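Local coordinates for mandelate racemase/muconate lactonizing enzyme family protein (Sorangium cellulosum, PDB 3S5S) that is a member of the mandelate racemase/muconate lactonizing enzyme family, of the enolase superfamily, with no specific activity assigned, at residues 330-342 with 348-360. Numbering follows the deposited sequence.
Sequences LAENPFDGGFVQR and LEGIRAGHGVTPQ
F335 and V357 make the dense, buried side of this contact. CG1 of V357 lies 3.6 Å from CD1 of F335, the two side chains crossing obliquely, while the carbonyl of T358 sits at the ring edge. With V357 CG1 anti to the backbone N (chi1 -179°), the other methyl, CG2, turns to G338 and packs 3.6 Å from its CA. Further along, I351 sets CD1 against the G338 backbone, and L348 CD2 meets F339 CB at 3.8 Å. L348 and I351 also touch helix 303-316, and F335 touches L15 of strand 7-25; the contact lies where the segments that follow the last parallel strand of the barrel domain meet the N-terminal sheet, as in the two-domain plan of the enolase superfamily. Strands 335-336 and 358-359 form a short two-stranded antiparallel sheet: D336 N donates to T358 O (2.9 Å), and T358 N returns a bond to D336 O (3.1 Å). The exposed side is looser and polar. Q360, extended beyond CG, crosses D336 at about a right angle; its NE2 donates to D336 OD1 at 2.9 Å from above the carboxylate, whose plane stands 46° from the amide. The backbone N of Q360 gives P334 O a weak hydrogen bond (3.3 Å). Just before the strand, N333 OD1 accepts from F335 N (2.8 Å), an Asx turn leading the chain into the pair.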
# COMPACT_ATOMS: atom_id res chain seq x y z
N LEU A 330 0.19 -28.60 13.52
CA LEU A 330 -0.94 -28.60 14.45
C LEU A 330 -1.69 -29.92 14.39
O LEU A 330 -2.06 -30.40 13.29
CB LEU A 330 -1.87 -27.44 14.12
CG LEU A 330 -1.23 -26.05 14.14
CD1 LEU A 330 -2.29 -25.02 13.82
CD2 LEU A 330 -0.61 -25.70 15.48
N ALA A 331 -1.96 -30.46 15.58
CA ALA A 331 -2.58 -31.74 15.76
C ALA A 331 -4.06 -31.69 15.48
O ALA A 331 -4.72 -32.72 15.45
CB ALA A 331 -2.35 -32.23 17.19
N GLU A 332 -4.61 -30.50 15.33
CA GLU A 332 -6.02 -30.34 14.99
C GLU A 332 -6.19 -29.16 14.09
O GLU A 332 -5.32 -28.31 14.00
CB GLU A 332 -6.87 -30.06 16.22
CG GLU A 332 -7.24 -31.25 16.99
CD GLU A 332 -7.24 -30.99 18.49
OE1 GLU A 332 -7.50 -29.83 18.91
OE2 GLU A 332 -6.98 -31.98 19.23
N ASN A 333 -7.34 -29.10 13.46
CA ASN A 333 -7.75 -27.98 12.63
C ASN A 333 -9.16 -27.67 13.05
O ASN A 333 -10.10 -28.36 12.62
CB ASN A 333 -7.72 -28.36 11.14
CG ASN A 333 -8.20 -27.21 10.25
OD1 ASN A 333 -8.70 -26.22 10.74
ND2 ASN A 333 -8.04 -27.35 8.94
N PRO A 334 -9.33 -26.66 13.91
CA PRO A 334 -10.70 -26.34 14.35
C PRO A 334 -11.50 -25.46 13.36
O PRO A 334 -12.51 -24.88 13.75
CB PRO A 334 -10.48 -25.57 15.66
CG PRO A 334 -9.16 -24.92 15.49
CD PRO A 334 -8.31 -25.89 14.64
N PHE A 335 -11.05 -25.37 12.11
CA PHE A 335 -11.68 -24.51 11.08
C PHE A 335 -12.10 -25.25 9.81
O PHE A 335 -11.49 -26.23 9.45
CB PHE A 335 -10.69 -23.43 10.64
CG PHE A 335 -10.30 -22.47 11.73
CD1 PHE A 335 -11.19 -21.48 12.15
CD2 PHE A 335 -9.05 -22.55 12.32
CE1 PHE A 335 -10.83 -20.57 13.14
CE2 PHE A 335 -8.67 -21.64 13.30
CZ PHE A 335 -9.57 -20.64 13.72
N ASP A 336 -13.13 -24.75 9.14
CA ASP A 336 -13.53 -25.19 7.79
C ASP A 336 -13.03 -24.14 6.86
O ASP A 336 -12.89 -23.00 7.30
CB ASP A 336 -15.06 -25.25 7.66
CG ASP A 336 -15.68 -26.33 8.56
OD1 ASP A 336 -15.15 -27.51 8.57
OD2 ASP A 336 -16.70 -25.98 9.25
N GLY A 337 -12.79 -24.50 5.59
CA GLY A 337 -12.44 -23.55 4.54
C GLY A 337 -10.99 -23.05 4.57
O GLY A 337 -10.17 -23.52 5.36
N GLY A 338 -10.67 -22.09 3.70
CA GLY A 338 -9.30 -21.67 3.56
C GLY A 338 -8.64 -22.30 2.36
O GLY A 338 -9.31 -22.91 1.51
N PHE A 339 -7.32 -22.17 2.29
CA PHE A 339 -6.57 -22.72 1.20
C PHE A 339 -6.67 -24.24 1.25
O PHE A 339 -6.92 -24.82 2.29
CB PHE A 339 -5.10 -22.30 1.28
CG PHE A 339 -4.38 -22.74 2.56
CD1 PHE A 339 -3.56 -21.86 3.22
CD2 PHE A 339 -4.49 -24.04 3.03
CE1 PHE A 339 -2.87 -22.26 4.39
CE2 PHE A 339 -3.84 -24.46 4.19
CZ PHE A 339 -3.04 -23.58 4.88
N VAL A 340 -6.46 -24.86 0.09
CA VAL A 340 -6.40 -26.29 -0.03
C VAL A 340 -4.90 -26.58 -0.15
O VAL A 340 -4.20 -25.88 -0.88
CB VAL A 340 -7.20 -26.71 -1.29
CG1 VAL A 340 -6.96 -28.15 -1.68
CG2 VAL A 340 -8.72 -26.39 -1.08
N GLN A 341 -4.41 -27.57 0.60
CA GLN A 341 -2.99 -27.82 0.64
C GLN A 341 -2.67 -29.15 -0.01
O GLN A 341 -3.37 -30.13 0.21
CB GLN A 341 -2.45 -27.76 2.09
CG GLN A 341 -0.93 -27.99 2.20
CD GLN A 341 -0.27 -27.20 3.32
OE1 GLN A 341 -0.94 -26.77 4.26
NE2 GLN A 341 1.06 -27.06 3.27
N ARG A 342 -1.66 -29.17 -0.87
CA ARG A 342 -1.22 -30.44 -1.48
C ARG A 342 0.29 -30.49 -1.35
O ARG A 342 1.02 -30.12 -2.25
CB ARG A 342 -1.72 -30.61 -2.95
CG ARG A 342 -3.23 -30.98 -3.10
CD ARG A 342 -4.04 -30.16 -4.16
NE ARG A 342 -3.51 -30.14 -5.53
CZ ARG A 342 -3.08 -29.03 -6.16
NH1 ARG A 342 -3.10 -27.83 -5.54
NH2 ARG A 342 -2.63 -29.11 -7.43
N LEU A 348 -5.83 -21.20 -3.70
CA LEU A 348 -6.83 -20.32 -3.13
C LEU A 348 -8.12 -20.21 -3.94
O LEU A 348 -9.07 -19.54 -3.52
CB LEU A 348 -6.26 -18.93 -2.87
CG LEU A 348 -5.00 -18.62 -2.08
CD1 LEU A 348 -4.77 -17.14 -2.24
CD2 LEU A 348 -5.02 -19.04 -0.59
N GLU A 349 -8.18 -20.93 -5.05
CA GLU A 349 -9.31 -20.91 -5.99
C GLU A 349 -10.69 -21.16 -5.37
O GLU A 349 -11.73 -20.61 -5.86
CB GLU A 349 -9.05 -21.89 -7.16
CG GLU A 349 -8.36 -21.22 -8.39
CD GLU A 349 -8.28 -22.11 -9.66
OE1 GLU A 349 -8.59 -23.35 -9.58
OE2 GLU A 349 -7.90 -21.58 -10.75
N GLY A 350 -10.73 -21.97 -4.31
CA GLY A 350 -12.00 -22.28 -3.68
C GLY A 350 -12.48 -21.22 -2.69
O GLY A 350 -13.48 -21.40 -2.03
N ILE A 351 -11.73 -20.12 -2.55
CA ILE A 351 -12.09 -19.06 -1.65
C ILE A 351 -12.85 -18.05 -2.48
O ILE A 351 -12.33 -17.51 -3.48
CB ILE A 351 -10.86 -18.42 -1.03
CG1 ILE A 351 -10.19 -19.45 -0.12
CG2 ILE A 351 -11.23 -17.12 -0.26
CD1 ILE A 351 -8.80 -19.08 0.29
N ARG A 352 -14.09 -17.85 -2.09
CA ARG A 352 -15.03 -17.09 -2.90
C ARG A 352 -15.38 -15.74 -2.24
O ARG A 352 -15.88 -14.86 -2.91
CB ARG A 352 -16.32 -17.91 -3.06
CG ARG A 352 -16.17 -19.27 -3.82
CD ARG A 352 -17.45 -19.59 -4.66
NE ARG A 352 -18.69 -19.59 -3.85
CZ ARG A 352 -19.81 -18.89 -4.13
NH1 ARG A 352 -20.87 -18.98 -3.31
NH2 ARG A 352 -19.91 -18.12 -5.23
N ALA A 353 -15.14 -15.60 -0.94
CA ALA A 353 -15.61 -14.47 -0.16
C ALA A 353 -14.81 -14.36 1.16
O ALA A 353 -14.67 -15.35 1.88
CB ALA A 353 -17.11 -14.60 0.12
N GLY A 354 -14.29 -13.17 1.45
CA GLY A 354 -13.35 -12.99 2.57
C GLY A 354 -12.13 -13.93 2.41
O GLY A 354 -11.68 -14.18 1.27
N HIS A 355 -11.63 -14.44 3.53
CA HIS A 355 -10.61 -15.48 3.48
C HIS A 355 -11.16 -16.90 3.44
O HIS A 355 -10.37 -17.83 3.38
CB HIS A 355 -9.59 -15.34 4.61
CG HIS A 355 -10.19 -15.21 5.96
ND1 HIS A 355 -11.09 -16.13 6.46
CD2 HIS A 355 -9.98 -14.29 6.94
CE1 HIS A 355 -11.43 -15.76 7.69
NE2 HIS A 355 -10.76 -14.66 8.01
N GLY A 356 -12.50 -17.06 3.44
CA GLY A 356 -13.16 -18.40 3.35
C GLY A 356 -13.09 -19.30 4.58
O GLY A 356 -13.55 -20.46 4.56
N VAL A 357 -12.51 -18.79 5.67
CA VAL A 357 -12.36 -19.62 6.87
C VAL A 357 -13.47 -19.33 7.92
O VAL A 357 -13.71 -18.19 8.29
CB VAL A 357 -10.93 -19.41 7.49
CG1 VAL A 357 -10.70 -20.27 8.75
CG2 VAL A 357 -9.89 -19.66 6.44
N THR A 358 -14.10 -20.38 8.41
CA THR A 358 -15.09 -20.30 9.46
C THR A 358 -14.78 -21.30 10.59
O THR A 358 -14.26 -22.42 10.35
CB THR A 358 -16.54 -20.57 8.94
OG1 THR A 358 -16.81 -19.74 7.82
CG2 THR A 358 -17.64 -20.16 9.99
N PRO A 359 -15.13 -20.92 11.82
CA PRO A 359 -14.98 -21.96 12.83
C PRO A 359 -16.05 -23.06 12.69
O PRO A 359 -17.14 -22.82 12.15
CB PRO A 359 -15.09 -21.19 14.15
CG PRO A 359 -15.65 -19.84 13.83
CD PRO A 359 -15.41 -19.58 12.37
N GLN A 360 -15.73 -24.27 13.12
CA GLN A 360 -16.67 -25.40 13.13
C GLN A 360 -17.61 -25.38 14.34
O GLN A 360 -17.35 -24.69 15.33
CB GLN A 360 -15.89 -26.72 13.13
CG GLN A 360 -14.83 -26.81 12.04
CD GLN A 360 -14.12 -28.16 12.07
OE1 GLN A 360 -13.88 -28.73 13.14
NE2 GLN A 360 -13.78 -28.67 10.89